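Local coordinates for plasmodesmata-located protein 5 (Arabidopsis thaliana, PDB 6GRE) that modulates cell-to-cell trafficking by restricting plasmodesmal permeability through callose deposition and supports innate immunity and systemic acquired resistance, at residues G152-G157 against Q163-C168. Residues are numbered along the deposited sequence; the frame is centred on the assembly and turned at random.
Sequences GSYRTG and QGVAQC. With NA (sodium ion), chain K.
Y154 lies against V165 and Q167 on one face of an antiparallel beta hairpin, the edge strand and its neighbour in the five-stranded sheet of the second Gnk2-homologous (DUF26) domain. With CG anti to the backbone N (chi1 -177°), the phenol crosses the V165 side chain obliquely: Y154 CE1 meets V165 CG1 at 3.5 Å, while Q167 CB sits at the ring edge, in plane, 3.9 Å from Y154 CD1. A tyrosine suits this place because its ring supplies the apolar flank while Y154 OH binds the sodium ion at 2.6 Å, in the ring plane; D69, from the other DUF26 domain, binds the same ion. In the backbone between, R155 and A166 form a hydrogen-bonded pair, R155 N to A166 O and A166 N to R155 O both 2.8 Å, and their side chains leave on the other face. There small A166 and the R155 side chain both touch L181 of helix 174-192; nearby, C168 is tied to that helix by its disulfide to C177. The long arginine chain continues to the strand's entrance, its guanidinium also bonded to L147 O and Q178. R155 grips G152 O side-on from opposite faces of the carbonyl plane, NE by a short, straight bond (2.8 Å, 166°), NH2 by a longer, more bent one (3.2 Å, 136°).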
ATOM      1  N   GLY A 152      11.816  -9.038  -5.221  1.00 28.71           N
ATOM      2  CA  GLY A 152      10.727  -9.297  -4.308  1.00 26.30           C
ATOM      3  C   GLY A 152       9.803  -8.104  -4.145  1.00 20.93           C
ATOM      4  O   GLY A 152       9.825  -7.145  -4.951  1.00 20.23           O
ATOM      5  N   SER A 153       8.975  -8.175  -3.111  1.00 18.60           N
ATOM      6  CA  SER A 153       7.823  -7.302  -3.020  1.00 17.94           C
ATOM      7  C   SER A 153       8.116  -6.023  -2.243  1.00 17.08           C
ATOM      8  O   SER A 153       7.276  -5.135  -2.194  1.00 16.49           O
ATOM      9  CB  SER A 153       6.661  -8.035  -2.436  1.00 21.44           C
ATOM     10  OG  SER A 153       6.296  -9.080  -3.346  1.00 23.36           O
ATOM     11  N   TYR A 154       9.265  -5.962  -1.565  1.00 16.38           N
ATOM     12  CA  TYR A 154       9.675  -4.755  -0.837  1.00 15.36           C
ATOM     13  C   TYR A 154      11.118  -4.444  -1.203  1.00 16.36           C
ATOM     14  O   TYR A 154      12.000  -5.300  -1.062  1.00 17.06           O
ATOM     15  CB  TYR A 154       9.592  -4.919   0.683  1.00 18.02           C
ATOM     16  CG  TYR A 154       9.950  -3.663   1.421  1.00 18.50           C
ATOM     17  CD1 TYR A 154       9.149  -2.546   1.330  1.00 18.38           C
ATOM     18  CD2 TYR A 154      11.132  -3.567   2.145  1.00 18.81           C
ATOM     19  CE1 TYR A 154       9.479  -1.366   1.960  1.00 18.84           C
ATOM     20  CE2 TYR A 154      11.455  -2.407   2.826  1.00 19.57           C
ATOM     21  CZ  TYR A 154      10.644  -1.290   2.707  1.00 18.31           C
ATOM     22  OH  TYR A 154      10.891  -0.110   3.365  1.00 21.55           O
ATOM     23  N   ARG A 155      11.362  -3.265  -1.749  1.00 13.72           N
ATOM     24  CA  ARG A 155      12.665  -2.947  -2.298  1.00 13.75           C
ATOM     25  C   ARG A 155      13.078  -1.560  -1.821  1.00 13.59           C
ATOM     26  O   ARG A 155      12.277  -0.653  -1.786  1.00 13.47           O
ATOM     27  CB  ARG A 155      12.620  -2.908  -3.818  1.00 15.02           C
ATOM     28  CG  ARG A 155      12.109  -4.208  -4.420  1.00 16.54           C
ATOM     29  CD  ARG A 155      11.929  -4.049  -5.890  1.00 16.86           C
ATOM     30  NE  ARG A 155      11.201  -5.192  -6.413  1.00 16.98           N
ATOM     31  CZ  ARG A 155      11.083  -5.444  -7.694  1.00 16.65           C
ATOM     32  NH1 ARG A 155      11.546  -4.583  -8.579  1.00 18.17           N
ATOM     33  NH2 ARG A 155      10.425  -6.535  -8.075  1.00 17.52           N
ATOM     34  N   THR A 156      14.348  -1.411  -1.455  1.00 13.06           N
ATOM     35  CA  THR A 156      14.851  -0.105  -1.045  1.00 13.25           C
ATOM     36  C   THR A 156      16.225   0.106  -1.671  1.00 12.34           C
ATOM     37  O   THR A 156      16.912  -0.848  -2.043  1.00 12.99           O
ATOM     38  CB  THR A 156      14.982   0.054   0.467  1.00 14.20           C
ATOM     39  OG1 THR A 156      15.899  -0.922   0.980  1.00 17.63           O
ATOM     40  CG2 THR A 156      13.675  -0.150   1.193  1.00 15.13           C
ATOM     41  N   GLY A 157      16.573   1.370  -1.890  1.00 12.32           N
ATOM     42  CA  GLY A 157      17.845   1.749  -2.419  1.00 13.15           C
ATOM     43  C   GLY A 157      18.218   3.121  -1.923  1.00 13.69           C
ATOM     44  O   GLY A 157      17.346   3.950  -1.676  1.00 14.94           O
ATOM     45  N   GLN A 163      17.017   8.485  -0.982  1.00 14.09           N
ATOM     46  CA  GLN A 163      16.482   7.192  -0.529  1.00 15.11           C
ATOM     47  C   GLN A 163      15.279   6.854  -1.409  1.00 15.21           C
ATOM     48  O   GLN A 163      14.433   7.721  -1.604  1.00 15.54           O
ATOM     49  CB  GLN A 163      16.078   7.258   0.941  1.00 19.59           C
ATOM     50  CG  GLN A 163      17.268   7.304   1.899  1.00 25.83           C
ATOM     51  CD  GLN A 163      16.841   7.783   3.266  1.00 34.57           C
ATOM     52  OE1 GLN A 163      16.054   7.135   3.951  1.00 41.61           O
ATOM     53  NE2 GLN A 163      17.326   8.954   3.657  1.00 42.21           N
ATOM     54  N   GLY A 164      15.149   5.593  -1.805  1.00 12.94           N
ATOM     55  CA  GLY A 164      13.981   5.114  -2.532  1.00 13.11           C
ATOM     56  C   GLY A 164      13.400   3.891  -1.878  1.00 13.14           C
ATOM     57  O   GLY A 164      14.117   3.084  -1.257  1.00 13.02           O
ATOM     58  N   VAL A 165      12.087   3.751  -2.000  1.00 12.37           N
ATOM     59  CA  VAL A 165      11.353   2.613  -1.494  1.00 13.16           C
ATOM     60  C   VAL A 165      10.327   2.220  -2.548  1.00 13.29           C
ATOM     61  O   VAL A 165       9.621   3.071  -3.113  1.00 13.70           O
ATOM     62  CB  VAL A 165      10.652   2.918  -0.160  1.00 14.59           C
ATOM     63  CG1 VAL A 165       9.848   1.736   0.383  1.00 16.09           C
ATOM     64  CG2 VAL A 165      11.627   3.417   0.886  1.00 16.93           C
ATOM     65  N   ALA A 166      10.166   0.925  -2.740  1.00 12.45           N
ATOM     66  CA  ALA A 166       9.066   0.421  -3.625  1.00 12.31           C
ATOM     67  C   ALA A 166       8.453  -0.791  -2.968  1.00 12.90           C
ATOM     68  O   ALA A 166       9.150  -1.591  -2.339  1.00 14.88           O
ATOM     69  CB  ALA A 166       9.542   0.072  -4.988  1.00 13.96           C
ATOM     70  N   GLN A 167       7.144  -0.942  -3.052  1.00 12.67           N
ATOM     71  CA  GLN A 167       6.499  -2.114  -2.423  1.00 14.17           C
ATOM     72  C   GLN A 167       5.298  -2.516  -3.273  1.00 14.15           C
ATOM     73  O   GLN A 167       4.545  -1.641  -3.769  1.00 15.27           O
ATOM     74  CB  GLN A 167       6.018  -1.880  -0.981  1.00 17.67           C
ATOM     75  CG  GLN A 167       5.607  -3.179  -0.247  1.00 19.42           C
ATOM     76  CD  GLN A 167       5.599  -3.249   1.290  1.00 23.78           C
ATOM     77  OE1 GLN A 167       5.936  -4.270   1.980  1.00 27.12           O
ATOM     78  NE2 GLN A 167       5.101  -2.187   1.869  1.00 20.07           N
ATOM     79  N   CYS A 168       5.141  -3.817  -3.461  1.00 13.44           N
ATOM     80  CA  CYS A 168       3.962  -4.423  -4.047  0.55 13.90           C
ATOM     81  C   CYS A 168       3.050  -4.985  -2.977  1.00 14.75           C
ATOM     82  O   CYS A 168       3.522  -5.532  -1.993  1.00 14.69           O
ATOM     83  CB  CYS A 168       4.337  -5.644  -4.853  0.55 14.29           C
ATOM     84  SG  CYS A 168       5.233  -5.132  -6.313  0.55 14.72           S
TER
HETATM   85 NA    NA K 308      13.123   0.478   4.659  1.00 38.39          NA